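Local coordinates for protein chorismate synthase (Aquifex aeolicus, PDB 1Q1L) that probably catalyses, with reduced FMN, the anti-1,4-elimination of phosphate from 5-enolpyruvylshikimate-3-phosphate to give chorismate, the last step of the shikimate pathway, at residues 160-168 with 190-198; 181-191 with 230-238. All coordinates share one frame; numbering follows the deposited sequence.

Contact 1 (160-168 with 190-198)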
ATOM      1  N   GLY A 160      22.195   9.960  15.342  1.00 33.51           N
ATOM      2  CA  GLY A 160      23.599   9.993  14.970  1.00 33.90           C
ATOM      3  C   GLY A 160      23.870   9.500  13.563  1.00 35.20           C
ATOM      4  O   GLY A 160      25.032   9.331  13.172  1.00 34.89           O
ATOM      5  N   ILE A 161      22.805   9.283  12.794  1.00 33.32           N
ATOM      6  CA  ILE A 161      22.932   8.803  11.419  1.00 32.54           C
ATOM      7  C   ILE A 161      23.183   9.984  10.481  1.00 34.34           C
ATOM      8  O   ILE A 161      22.381  10.913  10.388  1.00 34.58           O
ATOM      9  CB  ILE A 161      21.668   8.002  10.995  1.00 32.14           C
ATOM     10  CG1 ILE A 161      21.617   6.677  11.776  1.00 31.08           C
ATOM     11  CG2 ILE A 161      21.672   7.753   9.492  1.00 30.52           C
ATOM     12  CD1 ILE A 161      20.341   5.872  11.589  1.00 30.24           C
ATOM     13  N   LYS A 162      24.320   9.939   9.794  0.50 32.87           N
ATOM     14  CA  LYS A 162      24.727  11.053   8.831  0.50 32.88           C
ATOM     15  C   LYS A 162      24.696  10.561   7.274  0.50 32.99           C
ATOM     16  O   LYS A 162      25.203   9.407   6.911  0.50 32.44           O
ATOM     17  CB  LYS A 162      26.280  11.655   9.241  0.50 36.65           C
ATOM     18  CG  LYS A 162      26.447  12.185  10.990  0.50 41.73           C
ATOM     19  CD  LYS A 162      28.194  12.595  11.427  0.50 43.93           C
ATOM     20  CE  LYS A 162      28.405  12.858  13.242  0.50 47.26           C
ATOM     21  NZ  LYS A 162      27.867  11.524  14.177  0.50 52.35           N
ATOM     22  N   ILE A 163      24.136  11.405   6.419  1.00 30.80           N
ATOM     23  CA  ILE A 163      24.049  11.099   5.013  1.00 31.26           C
ATOM     24  C   ILE A 163      24.843  12.155   4.263  1.00 30.72           C
ATOM     25  O   ILE A 163      24.806  13.334   4.610  1.00 32.37           O
ATOM     26  CB  ILE A 163      22.575  11.062   4.565  1.00 29.46           C
ATOM     27  CG1 ILE A 163      21.909   9.827   5.197  1.00 33.01           C
ATOM     28  CG2 ILE A 163      22.485  11.063   3.063  1.00 25.19           C
ATOM     29  CD1 ILE A 163      20.515   9.547   4.732  1.00 35.60           C
ATOM     30  N   GLY A 164      25.590  11.725   3.254  1.00 29.56           N
ATOM     31  CA  GLY A 164      26.381  12.659   2.484  1.00 26.49           C
ATOM     32  C   GLY A 164      26.662  12.071   1.130  1.00 26.96           C
ATOM     33  O   GLY A 164      26.245  10.945   0.853  1.00 27.30           O
ATOM     34  N   SER A 165      27.377  12.818   0.291  1.00 26.62           N
ATOM     35  CA  SER A 165      27.700  12.353  -1.047  1.00 26.72           C
ATOM     36  C   SER A 165      28.773  13.220  -1.697  1.00 27.47           C
ATOM     37  O   SER A 165      29.245  14.199  -1.119  1.00 26.99           O
ATOM     38  CB  SER A 165      26.449  12.374  -1.926  1.00 25.23           C
ATOM     39  OG  SER A 165      26.010  13.705  -2.139  1.00 22.96           O
ATOM     40  N   PHE A 166      29.149  12.848  -2.911  1.00 28.43           N
ATOM     41  CA  PHE A 166      30.154  13.589  -3.663  1.00 31.02           C
ATOM     42  C   PHE A 166      30.245  13.021  -5.063  1.00 30.24           C
ATOM     43  O   PHE A 166      29.997  11.835  -5.274  1.00 32.91           O
ATOM     44  CB  PHE A 166      31.516  13.517  -2.955  1.00 29.68           C
ATOM     45  CG  PHE A 166      31.906  12.134  -2.529  1.00 28.93           C
ATOM     46  CD1 PHE A 166      32.426  11.228  -3.446  1.00 31.53           C
ATOM     47  CD2 PHE A 166      31.716  11.724  -1.215  1.00 29.83           C
ATOM     48  CE1 PHE A 166      32.747   9.929  -3.055  1.00 30.47           C
ATOM     49  CE2 PHE A 166      32.031  10.429  -0.817  1.00 29.09           C
ATOM     50  CZ  PHE A 166      32.547   9.533  -1.737  1.00 30.87           C
ATOM     51  N   VAL A 167      30.590  13.873  -6.022  1.00 33.14           N
ATOM     52  CA  VAL A 167      30.708  13.457  -7.414  1.00 32.15           C
ATOM     53  C   VAL A 167      32.039  12.744  -7.644  1.00 34.74           C
ATOM     54  O   VAL A 167      33.068  13.155  -7.112  1.00 33.93           O
ATOM     55  CB  VAL A 167      30.610  14.679  -8.351  1.00 32.64           C
ATOM     56  CG1 VAL A 167      30.763  14.245  -9.799  1.00 33.71           C
ATOM     57  CG2 VAL A 167      29.278  15.381  -8.141  1.00 32.30           C
ATOM     58  N   VAL A 168      32.017  11.675  -8.435  1.00 36.17           N
ATOM     59  CA  VAL A 168      33.235  10.924  -8.714  1.00 37.04           C
ATOM     60  C   VAL A 168      33.635  10.973 -10.187  1.00 38.00           C
ATOM     61  O   VAL A 168      34.737  10.556 -10.554  1.00 37.98           O
ATOM     62  CB  VAL A 168      33.096   9.452  -8.282  1.00 35.40           C
ATOM     63  CG1 VAL A 168      32.814   9.377  -6.792  1.00 35.50           C
ATOM     64  CG2 VAL A 168      31.992   8.781  -9.069  1.00 37.22           C
ATOM     65  N   LEU A 190      34.850   9.068   4.143  1.00 35.00           N
ATOM     66  CA  LEU A 190      33.595   9.393   3.468  1.00 32.20           C
ATOM     67  C   LEU A 190      33.128  10.780   3.901  1.00 31.78           C
ATOM     68  O   LEU A 190      32.862  11.650   3.070  1.00 30.08           O
ATOM     69  CB  LEU A 190      32.533   8.340   3.811  1.00 30.76           C
ATOM     70  CG  LEU A 190      32.789   6.958   3.186  1.00 29.45           C
ATOM     71  CD1 LEU A 190      31.914   5.901   3.835  1.00 28.81           C
ATOM     72  CD2 LEU A 190      32.522   7.030   1.695  1.00 27.56           C
ATOM     73  N   LEU A 191      33.049  10.985   5.210  1.00 34.44           N
ATOM     74  CA  LEU A 191      32.612  12.270   5.742  1.00 37.29           C
ATOM     75  C   LEU A 191      33.540  13.360   5.230  1.00 37.90           C
ATOM     76  O   LEU A 191      33.104  14.463   4.896  1.00 39.16           O
ATOM     77  CB  LEU A 191      32.619  12.247   7.274  1.00 37.46           C
ATOM     78  CG  LEU A 191      31.949  13.452   7.950  1.00 41.92           C
ATOM     79  CD1 LEU A 191      30.522  13.594   7.437  1.00 41.47           C
ATOM     80  CD2 LEU A 191      31.960  13.285   9.466  1.00 40.16           C
ATOM     81  N   SER A 192      34.825  13.030   5.161  1.00 37.66           N
ATOM     82  CA  SER A 192      35.841  13.957   4.687  1.00 38.26           C
ATOM     83  C   SER A 192      35.561  14.375   3.248  1.00 37.01           C
ATOM     84  O   SER A 192      35.599  15.562   2.915  1.00 36.46           O
ATOM     85  CB  SER A 192      37.223  13.298   4.774  1.00 40.81           C
ATOM     86  OG  SER A 192      38.206  14.070   4.110  1.00 46.01           O
ATOM     87  N   TYR A 193      35.283  13.394   2.395  1.00 35.52           N
ATOM     88  CA  TYR A 193      35.003  13.675   0.995  1.00 34.85           C
ATOM     89  C   TYR A 193      33.744  14.516   0.831  1.00 34.74           C
ATOM     90  O   TYR A 193      33.671  15.373  -0.049  1.00 32.55           O
ATOM     91  CB  TYR A 193      34.867  12.368   0.205  1.00 36.69           C
ATOM     92  CG  TYR A 193      36.149  11.567   0.120  1.00 38.53           C
ATOM     93  CD1 TYR A 193      37.389  12.206   0.036  1.00 41.64           C
ATOM     94  CD2 TYR A 193      36.125  10.175   0.083  1.00 39.47           C
ATOM     95  CE1 TYR A 193      38.572  11.476  -0.086  1.00 41.70           C
ATOM     96  CE2 TYR A 193      37.301   9.434  -0.039  1.00 41.04           C
ATOM     97  CZ  TYR A 193      38.518  10.092  -0.125  1.00 42.01           C
ATOM     98  OH  TYR A 193      39.678   9.372  -0.270  1.00 41.10           O
ATOM     99  N   HIS A 194      32.746  14.271   1.674  1.00 35.21           N
ATOM    100  CA  HIS A 194      31.513  15.038   1.596  1.00 34.54           C
ATOM    101  C   HIS A 194      31.780  16.487   1.989  1.00 35.57           C
ATOM    102  O   HIS A 194      31.297  17.417   1.339  1.00 34.50           O
ATOM    103  CB  HIS A 194      30.444  14.437   2.517  1.00 34.73           C
ATOM    104  CG  HIS A 194      29.200  15.263   2.610  1.00 34.47           C
ATOM    105  ND1 HIS A 194      28.998  16.196   3.604  1.00 35.37           N
ATOM    106  CD2 HIS A 194      28.112  15.325   1.808  1.00 31.14           C
ATOM    107  CE1 HIS A 194      27.840  16.799   3.410  1.00 33.81           C
ATOM    108  NE2 HIS A 194      27.282  16.290   2.327  1.00 34.15           N
ATOM    109  N   GLU A 195      32.557  16.675   3.051  1.00 36.79           N
ATOM    110  CA  GLU A 195      32.880  18.018   3.518  1.00 40.02           C
ATOM    111  C   GLU A 195      33.610  18.803   2.434  1.00 38.78           C
ATOM    112  O   GLU A 195      33.310  19.973   2.206  1.00 38.33           O
ATOM    113  CB  GLU A 195      33.738  17.955   4.783  1.00 42.86           C
ATOM    114  CG  GLU A 195      33.008  17.452   6.018  1.00 51.14           C
ATOM    115  CD  GLU A 195      31.933  18.413   6.491  1.00 56.81           C
ATOM    116  OE1 GLU A 195      32.271  19.579   6.792  1.00 59.08           O
ATOM    117  OE2 GLU A 195      30.749  18.005   6.565  1.00 58.95           O
ATOM    118  N   LYS A 196      34.561  18.165   1.760  1.00 38.54           N
ATOM    119  CA  LYS A 196      35.296  18.848   0.702  1.00 40.26           C
ATOM    120  C   LYS A 196      34.384  19.124  -0.488  1.00 40.80           C
ATOM    121  O   LYS A 196      34.464  20.184  -1.106  1.00 40.39           O
ATOM    122  CB  LYS A 196      36.518  18.025   0.270  1.00 41.84           C
ATOM    123  CG  LYS A 196      37.677  18.098   1.265  1.00 43.25           C
ATOM    124  CD  LYS A 196      38.925  17.372   0.767  1.00 48.49           C
ATOM    125  CE  LYS A 196      38.774  15.856   0.839  1.00 50.54           C
ATOM    126  NZ  LYS A 196      40.009  15.142   0.394  1.00 51.15           N
ATOM    127  N   ALA A 197      33.509  18.175  -0.804  1.00 40.25           N
ATOM    128  CA  ALA A 197      32.583  18.357  -1.913  1.00 40.23           C
ATOM    129  C   ALA A 197      31.774  19.632  -1.691  1.00 39.94           C
ATOM    130  O   ALA A 197      31.415  20.328  -2.643  1.00 38.82           O
ATOM    131  CB  ALA A 197      31.654  17.163  -2.021  1.00 39.50           C
ATOM    132  N   GLU A 198      31.486  19.933  -0.430  1.00 39.73           N
ATOM    133  CA  GLU A 198      30.727  21.128  -0.099  1.00 41.95           C
ATOM    134  C   GLU A 198      31.518  22.387  -0.435  1.00 43.47           C
ATOM    135  O   GLU A 198      30.955  23.478  -0.502  1.00 43.14           O
ATOM    136  CB  GLU A 198      30.345  21.122   1.381  1.00 41.19           C
ATOM    137  CG  GLU A 198      29.375  20.012   1.736  1.00 40.91           C
ATOM    138  CD  GLU A 198      28.076  20.121   0.969  1.00 40.94           C
ATOM    139  OE1 GLU A 198      27.255  21.003   1.302  1.00 40.77           O
ATOM    140  OE2 GLU A 198      27.880  19.337   0.018  1.00 38.79           O
TER
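Helix-on-sheet packing joins strand 162-168 to helix 190-197, with Phe-166 as the main strand side chain in it. The segment axes come within 7.0 Å at an angle of 67°, so the helix runs across the strand rather than along it. Phe-166 lays one ring face against Tyr-193: CB of Tyr-193 sits toward the rim of that face, 3.5 Å from Phe-166 CD2, a CH-pi contact. The Tyr-193 ring then turns its edge to the face of Phe-166, with centroids 5.5 Å apart and planes at 73°, a T-shaped pair. At the base of the ring, Phe-166 CB rests on Ala-197 CB at 3.8 Å, while at its far end CZ meets Leu-190 CD2 at 4.2 Å. Shortening this side chain to an alanine is likely to open a gap between strand and helix and to leave the Tyr-193 edge without the face it packs on. Farther along, with chi1 at 173°, the ring of His-194 extends opposite its backbone N and reaches the strand backbone. Its CD2 lies 3.2 Å from Gly-164 CA, where a CB would collide with the ring, so the lack of a side chain at Gly-164 makes room for the histidine. Ser-165 points the other way, and its OG hydrogen-bonds to Glu-364 of helix 356-379. No hydrogen bond links the two segments; side-chain packing and close backbone approach hold one face of the strand to the helix, one helix-on-sheet layer of the beta-alpha-beta sandwich described for this enzyme, with helix 356-379 on the other face of the strand.

Contact 2 (181-191 with 230-238); sequences KSYFANPEKLL and VFEVFALNV
Glu-232 has CG beside its backbone N (chi1 -52°) and an extended chain beyond, which carries its carboxylate off the strand to Lys-181 and Tyr-183. Lys-181 bends at chi2 (-55°) and then runs straight, bringing NZ to Glu-232 OE2 at 2.8 Å, a salt bridge that meets the oxygen on its syn side but 31° out of the carboxylate plane. The Tyr-183 and Glu-232 side chains come from opposite directions, and Tyr-183 OH gives a very short hydrogen bond of 2.5 Å to Glu-232 OE1, which lies at the edge of the tyrosine ring. Lys-181 NZ also donates to Tyr-183 OH at 2.8 Å, which closes a triangle of lysine, tyrosine and carboxylate. The edge of the Phe-184 ring lies beside the same carboxylate, CE1 being 3.7 Å from Glu-232 OE1. This buried acid has a further cation, Arg-320 of strand 317-323, and NZ of Lys-181 a further acceptor, Leu-178 O; the two positive groups would be expected to favour the ionised carboxylate.

Nearer the helix the contact turns apolar. Leu-190 CB stands almost on the normal through the Phe-234 ring centre, 3.9 Å from the centroid, a CH-pi contact over the face. Leu-236 fits against the first helical turn, its CD1 3.6 Å from Pro-187 O and its CD2 3.9 Å from Leu-190 CD1. That turn begins at the N-cap Asn-186, whose OD1 accepts from Lys-189 N at 3.0 Å. Strand 229-236 lies between strands 162-170 and 317-323 in its sheet; the 3-10 turn and the start of helix 187-197 pack on one side of it, while Phe-231, Val-233 and Ala-235 touch helix 356-379.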
ATOM      1  N   LYS A 181      38.387   1.704  -3.992  1.00 38.71           N
ATOM      2  CA  LYS A 181      37.199   1.818  -3.141  1.00 37.53           C
ATOM      3  C   LYS A 181      37.314   1.344  -1.698  1.00 37.35           C
ATOM      4  O   LYS A 181      36.304   1.048  -1.054  1.00 36.53           O
ATOM      5  CB  LYS A 181      36.024   1.102  -3.811  1.00 35.59           C
ATOM      6  CG  LYS A 181      35.692   1.628  -5.191  1.00 33.58           C
ATOM      7  CD  LYS A 181      35.431   3.129  -5.160  1.00 34.11           C
ATOM      8  CE  LYS A 181      35.103   3.657  -6.543  1.00 31.36           C
ATOM      9  NZ  LYS A 181      34.893   5.127  -6.504  1.00 28.26           N
ATOM     10  N   SER A 182      38.532   1.286  -1.176  1.00 37.04           N
ATOM     11  CA  SER A 182      38.725   0.844   0.195  1.00 35.23           C
ATOM     12  C   SER A 182      38.077   1.829   1.164  1.00 32.16           C
ATOM     13  O   SER A 182      37.681   1.454   2.266  1.00 29.42           O
ATOM     14  CB  SER A 182      40.218   0.726   0.507  1.00 38.70           C
ATOM     15  OG  SER A 182      40.839   1.992   0.390  1.00 41.23           O
ATOM     16  N   TYR A 183      37.966   3.089   0.758  1.00 31.23           N
ATOM     17  CA  TYR A 183      37.370   4.094   1.630  1.00 30.94           C
ATOM     18  C   TYR A 183      35.893   3.823   1.961  1.00 32.60           C
ATOM     19  O   TYR A 183      35.331   4.457   2.859  1.00 33.16           O
ATOM     20  CB  TYR A 183      37.542   5.495   1.025  1.00 32.81           C
ATOM     21  CG  TYR A 183      36.825   5.727  -0.286  1.00 34.35           C
ATOM     22  CD1 TYR A 183      35.452   5.996  -0.322  1.00 33.11           C
ATOM     23  CD2 TYR A 183      37.515   5.661  -1.492  1.00 34.92           C
ATOM     24  CE1 TYR A 183      34.791   6.193  -1.538  1.00 32.01           C
ATOM     25  CE2 TYR A 183      36.865   5.850  -2.704  1.00 33.94           C
ATOM     26  CZ  TYR A 183      35.506   6.116  -2.721  1.00 32.80           C
ATOM     27  OH  TYR A 183      34.876   6.294  -3.930  1.00 33.44           O
ATOM     28  N   PHE A 184      35.270   2.879   1.252  1.00 32.64           N
ATOM     29  CA  PHE A 184      33.869   2.520   1.507  1.00 33.43           C
ATOM     30  C   PHE A 184      33.722   2.036   2.948  1.00 34.47           C
ATOM     31  O   PHE A 184      32.629   2.039   3.510  1.00 34.37           O
ATOM     32  CB  PHE A 184      33.413   1.379   0.586  1.00 32.99           C
ATOM     33  CG  PHE A 184      33.059   1.803  -0.807  1.00 32.10           C
ATOM     34  CD1 PHE A 184      33.202   3.124  -1.218  1.00 31.31           C
ATOM     35  CD2 PHE A 184      32.577   0.864  -1.716  1.00 31.65           C
ATOM     36  CE1 PHE A 184      32.870   3.507  -2.515  1.00 31.28           C
ATOM     37  CE2 PHE A 184      32.240   1.234  -3.013  1.00 31.77           C
ATOM     38  CZ  PHE A 184      32.388   2.562  -3.415  1.00 31.77           C
ATOM     39  N   ALA A 185      34.826   1.585   3.535  1.00 33.13           N
ATOM     40  CA  ALA A 185      34.799   1.093   4.903  1.00 33.21           C
ATOM     41  C   ALA A 185      35.381   2.115   5.866  1.00 33.94           C
ATOM     42  O   ALA A 185      35.725   1.777   6.994  1.00 37.52           O
ATOM     43  CB  ALA A 185      35.579  -0.212   4.997  1.00 33.69           C
ATOM     44  N   ASN A 186      35.472   3.368   5.435  1.00 34.63           N
ATOM     45  CA  ASN A 186      36.061   4.403   6.276  1.00 35.77           C
ATOM     46  C   ASN A 186      35.153   5.618   6.497  1.00 35.07           C
ATOM     47  O   ASN A 186      35.167   6.563   5.707  1.00 32.74           O
ATOM     48  CB  ASN A 186      37.380   4.859   5.646  1.00 37.49           C
ATOM     49  CG  ASN A 186      38.273   5.576   6.624  1.00 40.27           C
ATOM     50  OD1 ASN A 186      37.822   6.434   7.385  1.00 42.83           O
ATOM     51  ND2 ASN A 186      39.557   5.238   6.604  1.00 43.42           N
ATOM     52  N   PRO A 187      34.366   5.614   7.589  1.00 35.50           N
ATOM     53  CA  PRO A 187      33.456   6.722   7.910  1.00 37.56           C
ATOM     54  C   PRO A 187      34.142   8.091   7.855  1.00 39.18           C
ATOM     55  O   PRO A 187      33.629   9.028   7.243  1.00 40.49           O
ATOM     56  CB  PRO A 187      32.974   6.372   9.315  1.00 35.94           C
ATOM     57  CG  PRO A 187      32.942   4.882   9.284  1.00 36.98           C
ATOM     58  CD  PRO A 187      34.252   4.542   8.595  1.00 35.85           C
ATOM     59  N   GLU A 188      35.303   8.198   8.493  1.00 40.21           N
ATOM     60  CA  GLU A 188      36.053   9.450   8.516  1.00 39.91           C
ATOM     61  C   GLU A 188      36.376   9.942   7.110  1.00 37.88           C
ATOM     62  O   GLU A 188      36.238  11.129   6.815  1.00 39.85           O
ATOM     63  CB  GLU A 188      37.351   9.280   9.315  1.00 43.38           C
ATOM     64  CG  GLU A 188      37.154   8.939  10.785  1.00 46.76           C
ATOM     65  CD  GLU A 188      36.463   7.602  11.000  1.00 50.01           C
ATOM     66  OE1 GLU A 188      36.918   6.594  10.415  1.00 52.18           O
ATOM     67  OE2 GLU A 188      35.469   7.556  11.758  1.00 53.08           O
ATOM     68  N   LYS A 189      36.812   9.037   6.239  1.00 37.20           N
ATOM     69  CA  LYS A 189      37.137   9.420   4.864  1.00 38.29           C
ATOM     70  C   LYS A 189      35.897   9.886   4.105  1.00 36.18           C
ATOM     71  O   LYS A 189      35.895  10.953   3.485  1.00 35.87           O
ATOM     72  CB  LYS A 189      37.768   8.246   4.105  1.00 40.06           C
ATOM     73  CG  LYS A 189      39.260   8.089   4.294  1.00 43.81           C
ATOM     74  CD  LYS A 189      39.809   7.037   3.338  1.00 48.17           C
ATOM     75  CE  LYS A 189      41.325   6.921   3.429  1.00 51.37           C
ATOM     76  NZ  LYS A 189      41.863   5.945   2.434  1.00 53.38           N
ATOM     77  N   LEU A 190      34.850   9.068   4.143  1.00 35.00           N
ATOM     78  CA  LEU A 190      33.595   9.393   3.468  1.00 32.20           C
ATOM     79  C   LEU A 190      33.128  10.780   3.901  1.00 31.78           C
ATOM     80  O   LEU A 190      32.862  11.650   3.070  1.00 30.08           O
ATOM     81  CB  LEU A 190      32.533   8.340   3.811  1.00 30.76           C
ATOM     82  CG  LEU A 190      32.789   6.958   3.186  1.00 29.45           C
ATOM     83  CD1 LEU A 190      31.914   5.901   3.835  1.00 28.81           C
ATOM     84  CD2 LEU A 190      32.522   7.030   1.695  1.00 27.56           C
ATOM     85  N   LEU A 191      33.049  10.985   5.210  1.00 34.44           N
ATOM     86  CA  LEU A 191      32.612  12.270   5.742  1.00 37.29           C
ATOM     87  C   LEU A 191      33.540  13.360   5.230  1.00 37.90           C
ATOM     88  O   LEU A 191      33.104  14.463   4.896  1.00 39.16           O
ATOM     89  CB  LEU A 191      32.619  12.247   7.274  1.00 37.46           C
ATOM     90  CG  LEU A 191      31.949  13.452   7.950  1.00 41.92           C
ATOM     91  CD1 LEU A 191      30.522  13.594   7.437  1.00 41.47           C
ATOM     92  CD2 LEU A 191      31.960  13.285   9.466  1.00 40.16           C
ATOM     93  N   VAL A 230      28.639  10.537 -12.413  1.00 31.27           N
ATOM     94  CA  VAL A 230      28.441   9.500 -11.420  1.00 30.54           C
ATOM     95  C   VAL A 230      28.764  10.054 -10.048  1.00 30.33           C
ATOM     96  O   VAL A 230      29.737  10.796  -9.880  1.00 32.05           O
ATOM     97  CB  VAL A 230      29.358   8.290 -11.691  1.00 30.07           C
ATOM     98  CG1 VAL A 230      29.210   7.270 -10.580  1.00 27.13           C
ATOM     99  CG2 VAL A 230      29.020   7.671 -13.040  1.00 27.42           C
ATOM    100  N   PHE A 231      27.937   9.722  -9.066  1.00 30.29           N
ATOM    101  CA  PHE A 231      28.201  10.163  -7.706  1.00 28.31           C
ATOM    102  C   PHE A 231      27.967   9.022  -6.734  1.00 27.98           C
ATOM    103  O   PHE A 231      27.340   8.019  -7.073  1.00 28.13           O
ATOM    104  CB  PHE A 231      27.339  11.366  -7.320  1.00 30.30           C
ATOM    105  CG  PHE A 231      25.868  11.125  -7.442  1.00 32.87           C
ATOM    106  CD1 PHE A 231      25.210  11.363  -8.642  1.00 31.37           C
ATOM    107  CD2 PHE A 231      25.133  10.670  -6.352  1.00 31.62           C
ATOM    108  CE1 PHE A 231      23.834  11.153  -8.754  1.00 34.77           C
ATOM    109  CE2 PHE A 231      23.756  10.458  -6.460  1.00 33.96           C
ATOM    110  CZ  PHE A 231      23.109  10.701  -7.660  1.00 29.67           C
ATOM    111  N   GLU A 232      28.503   9.164  -5.530  1.00 26.44           N
ATOM    112  CA  GLU A 232      28.335   8.146  -4.515  1.00 29.28           C
ATOM    113  C   GLU A 232      27.634   8.794  -3.333  1.00 30.14           C
ATOM    114  O   GLU A 232      27.954   9.920  -2.943  1.00 30.07           O
ATOM    115  CB  GLU A 232      29.699   7.564  -4.108  1.00 30.63           C
ATOM    116  CG  GLU A 232      30.521   7.102  -5.320  1.00 31.17           C
ATOM    117  CD  GLU A 232      31.845   6.441  -4.966  1.00 32.38           C
ATOM    118  OE1 GLU A 232      32.474   6.842  -3.964  1.00 31.09           O
ATOM    119  OE2 GLU A 232      32.263   5.528  -5.713  1.00 32.35           O
ATOM    120  N   VAL A 233      26.649   8.092  -2.791  1.00 27.57           N
ATOM    121  CA  VAL A 233      25.896   8.589  -1.651  1.00 25.81           C
ATOM    122  C   VAL A 233      26.141   7.609  -0.530  1.00 25.39           C
ATOM    123  O   VAL A 233      26.161   6.403  -0.757  1.00 25.74           O
ATOM    124  CB  VAL A 233      24.374   8.619  -1.942  1.00 27.69           C
ATOM    125  CG1 VAL A 233      23.641   9.337  -0.811  1.00 26.52           C
ATOM    126  CG2 VAL A 233      24.117   9.291  -3.260  1.00 27.87           C
ATOM    127  N   PHE A 234      26.328   8.113   0.681  1.00 24.66           N
ATOM    128  CA  PHE A 234      26.573   7.230   1.805  1.00 24.92           C
ATOM    129  C   PHE A 234      25.777   7.661   3.021  1.00 26.21           C
ATOM    130  O   PHE A 234      25.310   8.803   3.108  1.00 26.53           O
ATOM    131  CB  PHE A 234      28.066   7.225   2.154  1.00 25.07           C
ATOM    132  CG  PHE A 234      28.563   8.539   2.691  1.00 26.81           C
ATOM    133  CD1 PHE A 234      28.428   8.850   4.036  1.00 25.59           C
ATOM    134  CD2 PHE A 234      29.121   9.487   1.839  1.00 25.53           C
ATOM    135  CE1 PHE A 234      28.840  10.090   4.528  1.00 26.18           C
ATOM    136  CE2 PHE A 234      29.531  10.719   2.320  1.00 24.09           C
ATOM    137  CZ  PHE A 234      29.392  11.022   3.669  1.00 27.26           C
ATOM    138  N   ALA A 235      25.626   6.730   3.954  1.00 24.90           N
ATOM    139  CA  ALA A 235      24.941   6.976   5.213  1.00 26.36           C
ATOM    140  C   ALA A 235      25.810   6.304   6.262  1.00 27.55           C
ATOM    141  O   ALA A 235      26.179   5.136   6.109  1.00 25.03           O
ATOM    142  CB  ALA A 235      23.545   6.359   5.201  1.00 21.80           C
ATOM    143  N   LEU A 236      26.144   7.042   7.317  1.00 27.80           N
ATOM    144  CA  LEU A 236      26.989   6.522   8.384  1.00 30.05           C
ATOM    145  C   LEU A 236      26.222   6.240   9.670  1.00 32.65           C
ATOM    146  O   LEU A 236      25.223   6.894   9.969  1.00 29.83           O
ATOM    147  CB  LEU A 236      28.115   7.514   8.692  1.00 30.89           C
ATOM    148  CG  LEU A 236      29.002   7.943   7.520  1.00 33.23           C
ATOM    149  CD1 LEU A 236      30.067   8.911   7.996  1.00 33.58           C
ATOM    150  CD2 LEU A 236      29.638   6.712   6.896  1.00 31.94           C
ATOM    151  N   ASN A 237      26.712   5.253  10.419  1.00 32.92           N
ATOM    152  CA  ASN A 237      26.140   4.850  11.700  1.00 32.98           C
ATOM    153  C   ASN A 237      24.760   4.215  11.634  1.00 33.29           C
ATOM    154  O   ASN A 237      23.965   4.337  12.568  1.00 31.29           O
ATOM    155  CB  ASN A 237      26.111   6.043  12.657  1.00 35.14           C
ATOM    156  CG  ASN A 237      27.493   6.623  12.893  1.00 35.45           C
ATOM    157  OD1 ASN A 237      28.433   5.894  13.195  1.00 34.45           O
ATOM    158  ND2 ASN A 237      27.621   7.942  12.755  1.00 35.67           N
ATOM    159  N   VAL A 238      24.472   3.537  10.529  1.00 31.48           N
ATOM    160  CA  VAL A 238      23.196   2.862  10.385  1.00 29.94           C
ATOM    161  C   VAL A 238      23.386   1.503  11.050  1.00 31.55           C
ATOM    162  O   VAL A 238      24.302   0.758  10.708  1.00 29.30           O
ATOM    163  CB  VAL A 238      22.825   2.670   8.900  1.00 31.29           C
ATOM    164  CG1 VAL A 238      21.528   1.873   8.776  1.00 28.94           C
ATOM    165  CG2 VAL A 238      22.674   4.028   8.227  1.00 25.98           C
TER

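The centres of contacts 1 and 2 lie about 7 Å apart, and both depend on helix 187-197, sharing Leu-190 and Leu-191. Along the chain the segments alternate: 160-168, then 181-191 leading into 190-198, then 230-238. The helix therefore belongs to the connection between strands 162-170 and 229-236, which are antiparallel neighbours in one five-stranded sheet, and it packs back on both. A probable backbone hydrogen bond from Phe-234 N to Gly-164 O (2.8 Å) joins the contacts directly, and Lys-162 and Leu-236 are also paired through their backbones. Contact 2 takes the beginning of the helix and contact 1 its continuation, making one continuous helix-sheet interface within the subunit.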